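Local coordinates for protein glycerol-3-phosphate dehydrogenase [NAD(+)] 1 (Saccharomyces cerevisiae, PDB 4FGW) that catalyses the NAD-linked interconversion of dihydroxyacetone phosphate and sn-glycerol 3-phosphate, driving glycerol production and accumulation during hyperosmotic stress, at residues I277-M282 and E349-C354; Q281-E286 and E358-F363. All coordinates share one frame; numbering follows the deposited sequence.

Both contacts lie in the helical C-terminal half of the chain, after the Rossmann-type sheet, and both start from the end of helix 261-283. From there the chain runs through several short helices to helix 340-354, where contact 1 closes a loop of 66 residues, mostly helical. It then passes through a short connection to the start of helix 361-371, where contact 2 closes a loop of 71. The loops overlap in a staggered way, neither nesting in the other, and the contacts share Q281 and M282. R278 NH1 probably hydrogen-bonds D359 O, joining the two contacts directly; the end of helix 261-283 thus packs against helix 340-354 and the start of helix 361-371.

Contact 1: residues I277-M282 and E349-C354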
ATOM      1  N   ILE A 277      -5.697  -8.324  -7.614  1.00 58.28           N
ATOM      2  CA  ILE A 277      -5.510  -8.046  -9.048  1.00 58.78           C
ATOM      3  C   ILE A 277      -5.803  -9.307  -9.864  1.00 64.90           C
ATOM      4  O   ILE A 277      -6.582  -9.255 -10.821  1.00 66.57           O
ATOM      5  CB  ILE A 277      -4.081  -7.480  -9.339  1.00 60.89           C
ATOM      6  CG1 ILE A 277      -3.887  -6.101  -8.676  1.00 57.66           C
ATOM      7  CG2 ILE A 277      -3.785  -7.432 -10.849  1.00 62.42           C
ATOM      8  CD1 ILE A 277      -2.451  -5.693  -8.390  1.00 65.05           C
ATOM      9  N   ARG A 278      -5.187 -10.433  -9.462  1.00 61.51           N
ATOM     10  CA  ARG A 278      -5.305 -11.739 -10.101  1.00 64.82           C
ATOM     11  C   ARG A 278      -6.759 -12.205 -10.123  1.00 70.94           C
ATOM     12  O   ARG A 278      -7.207 -12.692 -11.158  1.00 74.20           O
ATOM     13  CB  ARG A 278      -4.398 -12.753  -9.385  1.00 64.89           C
ATOM     14  CG  ARG A 278      -4.260 -14.107 -10.084  1.00 76.26           C
ATOM     15  CD  ARG A 278      -3.332 -15.043  -9.327  1.00 81.61           C
ATOM     16  NE  ARG A 278      -1.992 -14.470  -9.169  1.00 84.52           N
ATOM     17  CZ  ARG A 278      -1.273 -14.532  -8.052  1.00 94.84           C
ATOM     18  NH1 ARG A 278      -1.744 -15.162  -6.983  1.00 82.07           N
ATOM     19  NH2 ARG A 278      -0.072 -13.973  -7.998  1.00 78.84           N
ATOM     20  N   PHE A 279      -7.494 -12.024  -9.003  1.00 65.45           N
ATOM     21  CA  PHE A 279      -8.903 -12.396  -8.878  1.00 66.54           C
ATOM     22  C   PHE A 279      -9.769 -11.571  -9.824  1.00 72.25           C
ATOM     23  O   PHE A 279     -10.629 -12.129 -10.511  1.00 75.05           O
ATOM     24  CB  PHE A 279      -9.394 -12.259  -7.421  1.00 65.89           C
ATOM     25  CG  PHE A 279     -10.743 -12.887  -7.155  1.00 69.05           C
ATOM     26  CD1 PHE A 279     -10.839 -14.167  -6.624  1.00 74.67           C
ATOM     27  CD2 PHE A 279     -11.921 -12.204  -7.450  1.00 70.24           C
ATOM     28  CE1 PHE A 279     -12.088 -14.753  -6.397  1.00 77.48           C
ATOM     29  CE2 PHE A 279     -13.166 -12.793  -7.226  1.00 74.86           C
ATOM     30  CZ  PHE A 279     -13.241 -14.060  -6.694  1.00 75.59           C
ATOM     31  N   GLY A 280      -9.556 -10.256  -9.819  1.00 66.54           N
ATOM     32  CA  GLY A 280     -10.289  -9.329 -10.668  1.00 66.74           C
ATOM     33  C   GLY A 280     -10.169  -9.651 -12.143  1.00 74.95           C
ATOM     34  O   GLY A 280     -11.178  -9.793 -12.828  1.00 76.01           O
ATOM     35  N   GLN A 281      -8.936  -9.820 -12.629  1.00 73.29           N
ATOM     36  CA  GLN A 281      -8.652 -10.097 -14.037  1.00 76.38           C
ATOM     37  C   GLN A 281      -9.020 -11.499 -14.502  1.00 84.56           C
ATOM     38  O   GLN A 281      -9.243 -11.703 -15.699  1.00 87.60           O
ATOM     39  CB  GLN A 281      -7.201  -9.759 -14.367  1.00 77.59           C
ATOM     40  CG  GLN A 281      -6.875  -8.294 -14.105  1.00 85.76           C
ATOM     41  CD  GLN A 281      -5.577  -7.911 -14.730  1.00101.26           C
ATOM     42  OE1 GLN A 281      -4.516  -8.467 -14.413  1.00 95.12           O
ATOM     43  NE2 GLN A 281      -5.639  -6.946 -15.633  1.00 96.54           N
ATOM     44  N   MET A 282      -9.091 -12.458 -13.565  1.00 81.02           N
ATOM     45  CA  MET A 282      -9.475 -13.841 -13.848  1.00 84.45           C
ATOM     46  C   MET A 282     -10.996 -13.949 -14.012  1.00 88.98           C
ATOM     47  O   MET A 282     -11.458 -14.623 -14.930  1.00 93.05           O
ATOM     48  CB  MET A 282      -8.993 -14.766 -12.716  1.00 86.75           C
ATOM     49  CG  MET A 282      -9.077 -16.242 -13.041  1.00 95.31           C
ATOM     50  SD  MET A 282      -8.512 -17.292 -11.676  1.00 99.71           S
ATOM     51  CE  MET A 282      -6.723 -17.046 -11.780  1.00 95.05           C
ATOM     52  N   GLU A 349     -14.985 -21.378  -1.697  1.00 94.22           N
ATOM     53  CA  GLU A 349     -16.069 -22.144  -2.325  1.00 98.33           C
ATOM     54  C   GLU A 349     -16.139 -21.873  -3.826  1.00102.26           C
ATOM     55  O   GLU A 349     -16.218 -22.818  -4.602  1.00106.41           O
ATOM     56  CB  GLU A 349     -17.415 -21.858  -1.644  1.00 99.48           C
ATOM     57  CG  GLU A 349     -17.607 -22.628  -0.348  1.00109.88           C
ATOM     58  CD  GLU A 349     -18.622 -22.073   0.637  1.00125.11           C
ATOM     59  OE1 GLU A 349     -19.318 -21.083   0.311  1.00109.77           O
ATOM     60  OE2 GLU A 349     -18.716 -22.641   1.749  1.00121.04           O
ATOM     61  N   TRP A 350     -16.043 -20.592  -4.229  1.00 94.55           N
ATOM     62  CA  TRP A 350     -16.025 -20.166  -5.629  1.00 94.09           C
ATOM     63  C   TRP A 350     -14.822 -20.752  -6.362  1.00 98.99           C
ATOM     64  O   TRP A 350     -14.976 -21.241  -7.481  1.00102.14           O
ATOM     65  CB  TRP A 350     -16.022 -18.625  -5.726  1.00 87.64           C
ATOM     66  CG  TRP A 350     -15.850 -18.062  -7.114  1.00 88.19           C
ATOM     67  CD1 TRP A 350     -14.963 -17.103  -7.493  1.00 87.63           C
ATOM     68  CD2 TRP A 350     -16.581 -18.423  -8.298  1.00 91.52           C
ATOM     69  NE1 TRP A 350     -15.099 -16.832  -8.835  1.00 88.10           N
ATOM     70  CE2 TRP A 350     -16.086 -17.626  -9.354  1.00 93.69           C
ATOM     71  CE3 TRP A 350     -17.589 -19.362  -8.578  1.00 97.53           C
ATOM     72  CZ2 TRP A 350     -16.582 -17.716 -10.659  1.00 95.88           C
ATOM     73  CZ3 TRP A 350     -18.061 -19.469  -9.877  1.00101.77           C
ATOM     74  CH2 TRP A 350     -17.578 -18.634 -10.894  1.00100.60           C
ATOM     75  N   LEU A 351     -13.638 -20.716  -5.721  1.00 92.73           N
ATOM     76  CA  LEU A 351     -12.392 -21.237  -6.280  1.00 93.78           C
ATOM     77  C   LEU A 351     -12.383 -22.751  -6.416  1.00103.08           C
ATOM     78  O   LEU A 351     -11.771 -23.260  -7.353  1.00105.50           O
ATOM     79  CB  LEU A 351     -11.168 -20.730  -5.509  1.00 90.25           C
ATOM     80  CG  LEU A 351     -10.875 -19.232  -5.619  1.00 88.87           C
ATOM     81  CD1 LEU A 351      -9.780 -18.819  -4.649  1.00 85.93           C
ATOM     82  CD2 LEU A 351     -10.536 -18.829  -7.048  1.00 90.34           C
ATOM     83  N   GLU A 352     -13.078 -23.468  -5.505  1.00101.56           N
ATOM     84  CA  GLU A 352     -13.224 -24.931  -5.564  1.00107.04           C
ATOM     85  C   GLU A 352     -14.064 -25.330  -6.777  1.00114.42           C
ATOM     86  O   GLU A 352     -13.705 -26.288  -7.466  1.00119.13           O
ATOM     87  CB  GLU A 352     -13.833 -25.502  -4.272  1.00109.63           C
ATOM     88  CG  GLU A 352     -12.799 -25.795  -3.194  1.00118.52           C
ATOM     89  CD  GLU A 352     -13.266 -26.540  -1.956  1.00139.95           C
ATOM     90  OE1 GLU A 352     -12.393 -27.061  -1.223  1.00124.78           O
ATOM     91  OE2 GLU A 352     -14.491 -26.570  -1.689  1.00137.75           O
ATOM     92  N   THR A 353     -15.151 -24.571  -7.069  1.00108.76           N
ATOM     93  CA  THR A 353     -16.025 -24.832  -8.224  1.00112.26           C
ATOM     94  C   THR A 353     -15.368 -24.438  -9.562  1.00116.44           C
ATOM     95  O   THR A 353     -15.775 -24.928 -10.617  1.00120.97           O
ATOM     96  CB  THR A 353     -17.467 -24.307  -8.023  1.00117.70           C
ATOM     97  OG1 THR A 353     -17.523 -22.900  -8.224  1.00114.42           O
ATOM     98  CG2 THR A 353     -18.052 -24.678  -6.670  1.00116.67           C
ATOM     99  N   CYS A 354     -14.335 -23.579  -9.499  1.00108.13           N
ATOM    100  CA  CYS A 354     -13.540 -23.110 -10.639  1.00107.41           C
ATOM    101  C   CYS A 354     -12.307 -23.984 -10.861  1.00114.63           C
ATOM    102  O   CYS A 354     -11.806 -24.069 -11.985  1.00116.05           O
ATOM    103  CB  CYS A 354     -13.137 -21.653 -10.432  1.00101.34           C
ATOM    104  SG  CYS A 354     -14.464 -20.463 -10.743  1.00102.18           S
TER
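F279 and W350 meet where helix 261-283 comes up against helix 340-354. The phenyl ring pushes its CZ atom to 3.6 Å from W350 CD1, and its CE1 atom lies 3.9 Å from the same carbon. The indole is met at the edge of its five-membered ring, close to its own plane. The planes are inclined at 62°, an oblique meeting of rings with centroids 5.7 Å apart. In both residues CG stands anti to the backbone N (chi1 -168° in F279, 173° in W350), which swings the rings in between the helices. The spacing is wide: the CA atoms of F279 and L351 are 9.9 Å apart, and side chains alone bridge it. L351 adds a lighter touch, CD2 to F279 CE1 at 4.4 Å, while F283 meets both aromatic rings and extends the cluster. From four residues further along the chain, C354 SG sits 3.4 Å above one face of the indole, offset toward the rim.

The packed part thus centres on buried F279 and L351, with W350 already partly exposed. Away from these rings the contact gives way to solvent, where R278, E352 and T353 are exposed and E349 OE2 forms a salt bridge with K345. F279 lies about 11 Å, side chain to side chain, from K245, the probable proton acceptor. The example illustrates how widely spaced helices can be joined by large side chains alone: dispersion and the exclusion of water carry the contact, which should make it largely indifferent to the ionisation of charged groups at its margin.

Contact 2: residues Q281-E286 and E358-F363; sequences QMFFPE and EDFPLF
M282 sets its methyl against both the carboxylate of D359 and the ring of F360, so that one small group serves a polar and an aromatic neighbour together. CE lies 3.5 Å from D359 OD2 and 3.8 Å from F360 CZ. The sulfur belongs to the same encounter: SD is 5.0 Å from the centroid of the F360 ring and 84° off the ring normal, a Met-aromatic contact made at the edge and in the plane. M282 and F360 approach from opposite directions, whereas D359 crosses the methionine at about a right angle. The M282 chain is extended as far as sulfur and turns at its last torsion (chi3 -74°), which lays CE beside the carboxylate. Its CG meanwhile covers the neighbouring F283, 4.0 Å above the ring plane and over its centre. F283 adds a marginal contact of its own, CE1 to F360 CE1 at 4.5 Å.

The two backbones are changing course here. F284 leaves helix 261-283, and F360 occupies the N-cap position of helix 361-371. The carboxylate of E275 receives hydrogen bonds from L362 N and F363 N, tying the first turn of that helix to helix 261-283, while F360 also packs on L351 of helix 340-354.

The pairing is a worked example of the versatility of the thioether, which is polarisable and carries slightly positive methyl hydrogens. It can pack against a hydrophobic ring and also lie beside a carboxylate that is probably ionised, both M282 and D359 being partly exposed. The M282 contact itself therefore rests on van der Waals and weak electrostatic terms, with the hydrogen bonds to E275 lying beside it.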
ATOM      1  N   GLN A 281      -8.936  -9.820 -12.629  1.00 73.29           N
ATOM      2  CA  GLN A 281      -8.652 -10.097 -14.037  1.00 76.38           C
ATOM      3  C   GLN A 281      -9.020 -11.499 -14.502  1.00 84.56           C
ATOM      4  O   GLN A 281      -9.243 -11.703 -15.699  1.00 87.60           O
ATOM      5  CB  GLN A 281      -7.201  -9.759 -14.367  1.00 77.59           C
ATOM      6  CG  GLN A 281      -6.875  -8.294 -14.105  1.00 85.76           C
ATOM      7  CD  GLN A 281      -5.577  -7.911 -14.730  1.00101.26           C
ATOM      8  OE1 GLN A 281      -4.516  -8.467 -14.413  1.00 95.12           O
ATOM      9  NE2 GLN A 281      -5.639  -6.946 -15.633  1.00 96.54           N
ATOM     10  N   MET A 282      -9.091 -12.458 -13.565  1.00 81.02           N
ATOM     11  CA  MET A 282      -9.475 -13.841 -13.848  1.00 84.45           C
ATOM     12  C   MET A 282     -10.996 -13.949 -14.012  1.00 88.98           C
ATOM     13  O   MET A 282     -11.458 -14.623 -14.930  1.00 93.05           O
ATOM     14  CB  MET A 282      -8.993 -14.766 -12.716  1.00 86.75           C
ATOM     15  CG  MET A 282      -9.077 -16.242 -13.041  1.00 95.31           C
ATOM     16  SD  MET A 282      -8.512 -17.292 -11.676  1.00 99.71           S
ATOM     17  CE  MET A 282      -6.723 -17.046 -11.780  1.00 95.05           C
ATOM     18  N   PHE A 283     -11.764 -13.288 -13.124  1.00 82.11           N
ATOM     19  CA  PHE A 283     -13.224 -13.347 -13.097  1.00 83.08           C
ATOM     20  C   PHE A 283     -13.968 -12.144 -13.671  1.00 87.54           C
ATOM     21  O   PHE A 283     -15.146 -12.268 -14.012  1.00 88.47           O
ATOM     22  CB  PHE A 283     -13.719 -13.715 -11.685  1.00 83.34           C
ATOM     23  CG  PHE A 283     -13.104 -15.001 -11.180  1.00 86.83           C
ATOM     24  CD1 PHE A 283     -12.123 -14.983 -10.195  1.00 87.15           C
ATOM     25  CD2 PHE A 283     -13.449 -16.226 -11.743  1.00 93.34           C
ATOM     26  CE1 PHE A 283     -11.524 -16.170  -9.758  1.00 90.44           C
ATOM     27  CE2 PHE A 283     -12.846 -17.407 -11.311  1.00 98.42           C
ATOM     28  CZ  PHE A 283     -11.899 -17.374 -10.312  1.00 94.16           C
ATOM     29  N   PHE A 284     -13.275 -11.035 -13.890  1.00 83.89           N
ATOM     30  CA  PHE A 284     -13.857  -9.868 -14.553  1.00 83.53           C
ATOM     31  C   PHE A 284     -12.888  -9.241 -15.548  1.00 91.53           C
ATOM     32  O   PHE A 284     -12.728  -8.043 -15.614  1.00 88.96           O
ATOM     33  CB  PHE A 284     -14.265  -8.821 -13.536  1.00 80.79           C
ATOM     34  CG  PHE A 284     -15.292  -9.286 -12.566  1.00 82.29           C
ATOM     35  CD1 PHE A 284     -16.598  -8.891 -12.690  1.00 86.08           C
ATOM     36  CD2 PHE A 284     -14.950 -10.098 -11.519  1.00 83.21           C
ATOM     37  CE1 PHE A 284     -17.537  -9.307 -11.801  1.00 87.34           C
ATOM     38  CE2 PHE A 284     -15.889 -10.510 -10.635  1.00 86.49           C
ATOM     39  CZ  PHE A 284     -17.184 -10.113 -10.775  1.00 85.73           C
ATOM     40  N   PRO A 285     -12.254 -10.087 -16.327  1.00 93.80           N
ATOM     41  CA  PRO A 285     -11.231  -9.706 -17.293  1.00 94.26           C
ATOM     42  C   PRO A 285     -11.335  -8.338 -17.927  1.00100.93           C
ATOM     43  O   PRO A 285     -10.356  -7.931 -18.514  1.00104.72           O
ATOM     44  CB  PRO A 285     -11.385 -10.770 -18.381  1.00100.05           C
ATOM     45  CG  PRO A 285     -12.267 -11.819 -17.792  1.00107.43           C
ATOM     46  CD  PRO A 285     -13.154 -11.101 -16.875  1.00100.38           C
ATOM     47  N   GLU A 286     -12.452  -7.646 -17.859  1.00 94.73           N
ATOM     48  CA  GLU A 286     -12.465  -6.304 -18.399  1.00 92.07           C
ATOM     49  C   GLU A 286     -11.928  -5.320 -17.362  1.00 88.55           C
ATOM     50  O   GLU A 286     -12.036  -4.113 -17.501  1.00 86.85           O
ATOM     51  CB  GLU A 286     -13.864  -5.916 -18.829  1.00 95.90           C
ATOM     52  CG  GLU A 286     -14.375  -6.711 -20.001  1.00106.23           C
ATOM     53  CD  GLU A 286     -13.822  -6.236 -21.319  1.00130.13           C
ATOM     54  OE1 GLU A 286     -14.533  -5.495 -22.016  1.00135.93           O
ATOM     55  OE2 GLU A 286     -12.688  -6.613 -21.667  1.00115.17           O
ATOM     56  N   GLU A 358      -5.309 -23.221  -6.029  1.00 97.74           N
ATOM     57  CA  GLU A 358      -3.843 -23.132  -6.082  1.00 97.22           C
ATOM     58  C   GLU A 358      -3.320 -21.743  -6.475  1.00 94.86           C
ATOM     59  O   GLU A 358      -2.236 -21.356  -6.033  1.00 91.74           O
ATOM     60  CB  GLU A 358      -3.276 -24.198  -7.033  1.00104.28           C
ATOM     61  CG  GLU A 358      -3.062 -25.556  -6.385  1.00120.99           C
ATOM     62  CD  GLU A 358      -2.403 -26.592  -7.278  1.00151.83           C
ATOM     63  OE1 GLU A 358      -2.942 -27.718  -7.373  1.00152.77           O
ATOM     64  OE2 GLU A 358      -1.346 -26.284  -7.876  1.00147.75           O
ATOM     65  N   ASP A 359      -4.089 -21.009  -7.307  1.00 89.88           N
ATOM     66  CA  ASP A 359      -3.748 -19.674  -7.809  1.00 85.59           C
ATOM     67  C   ASP A 359      -3.774 -18.593  -6.739  1.00 84.68           C
ATOM     68  O   ASP A 359      -3.177 -17.534  -6.944  1.00 80.86           O
ATOM     69  CB  ASP A 359      -4.682 -19.262  -8.963  1.00 87.54           C
ATOM     70  CG  ASP A 359      -4.702 -20.190 -10.161  1.00101.95           C
ATOM     71  OD1 ASP A 359      -3.649 -20.791 -10.468  1.00106.03           O
ATOM     72  OD2 ASP A 359      -5.754 -20.280 -10.820  1.00108.54           O
ATOM     73  N   PHE A 360      -4.479 -18.832  -5.614  1.00 80.89           N
ATOM     74  CA  PHE A 360      -4.594 -17.837  -4.546  1.00 75.95           C
ATOM     75  C   PHE A 360      -4.128 -18.392  -3.180  1.00 80.42           C
ATOM     76  O   PHE A 360      -4.955 -18.549  -2.277  1.00 79.81           O
ATOM     77  CB  PHE A 360      -6.025 -17.248  -4.512  1.00 75.67           C
ATOM     78  CG  PHE A 360      -6.477 -16.681  -5.842  1.00 76.37           C
ATOM     79  CD1 PHE A 360      -7.095 -17.490  -6.791  1.00 82.97           C
ATOM     80  CD2 PHE A 360      -6.260 -15.348  -6.155  1.00 73.78           C
ATOM     81  CE1 PHE A 360      -7.485 -16.974  -8.029  1.00 83.53           C
ATOM     82  CE2 PHE A 360      -6.660 -14.831  -7.389  1.00 76.20           C
ATOM     83  CZ  PHE A 360      -7.266 -15.648  -8.319  1.00 78.10           C
ATOM     84  N   PRO A 361      -2.808 -18.679  -2.999  1.00 78.03           N
ATOM     85  CA  PRO A 361      -2.346 -19.242  -1.716  1.00 79.17           C
ATOM     86  C   PRO A 361      -2.643 -18.438  -0.452  1.00 80.43           C
ATOM     87  O   PRO A 361      -2.915 -19.063   0.571  1.00 82.30           O
ATOM     88  CB  PRO A 361      -0.848 -19.484  -1.933  1.00 82.22           C
ATOM     89  CG  PRO A 361      -0.480 -18.638  -3.081  1.00 84.47           C
ATOM     90  CD  PRO A 361      -1.688 -18.573  -3.957  1.00 80.15           C
ATOM     91  N   LEU A 362      -2.626 -17.081  -0.507  1.00 72.59           N
ATOM     92  CA  LEU A 362      -2.939 -16.251   0.667  1.00 69.14           C
ATOM     93  C   LEU A 362      -4.409 -16.354   1.062  1.00 72.63           C
ATOM     94  O   LEU A 362      -4.700 -16.558   2.244  1.00 72.71           O
ATOM     95  CB  LEU A 362      -2.495 -14.791   0.512  1.00 65.11           C
ATOM     96  CG  LEU A 362      -2.838 -13.844   1.682  1.00 66.64           C
ATOM     97  CD1 LEU A 362      -2.059 -14.212   2.957  1.00 68.33           C
ATOM     98  CD2 LEU A 362      -2.605 -12.414   1.306  1.00 61.41           C
ATOM     99  N   PHE A 363      -5.330 -16.253   0.074  1.00 68.85           N
ATOM    100  CA  PHE A 363      -6.774 -16.408   0.291  1.00 68.47           C
ATOM    101  C   PHE A 363      -7.055 -17.793   0.874  1.00 76.69           C
ATOM    102  O   PHE A 363      -7.836 -17.907   1.821  1.00 77.02           O
ATOM    103  CB  PHE A 363      -7.576 -16.189  -1.016  1.00 69.73           C
ATOM    104  CG  PHE A 363      -7.613 -14.788  -1.597  1.00 66.91           C
ATOM    105  CD1 PHE A 363      -8.124 -14.558  -2.870  1.00 69.73           C
ATOM    106  CD2 PHE A 363      -7.134 -13.697  -0.873  1.00 65.26           C
ATOM    107  CE1 PHE A 363      -8.152 -13.264  -3.410  1.00 67.09           C
ATOM    108  CE2 PHE A 363      -7.167 -12.405  -1.415  1.00 64.57           C
ATOM    109  CZ  PHE A 363      -7.681 -12.199  -2.676  1.00 62.56           C
TER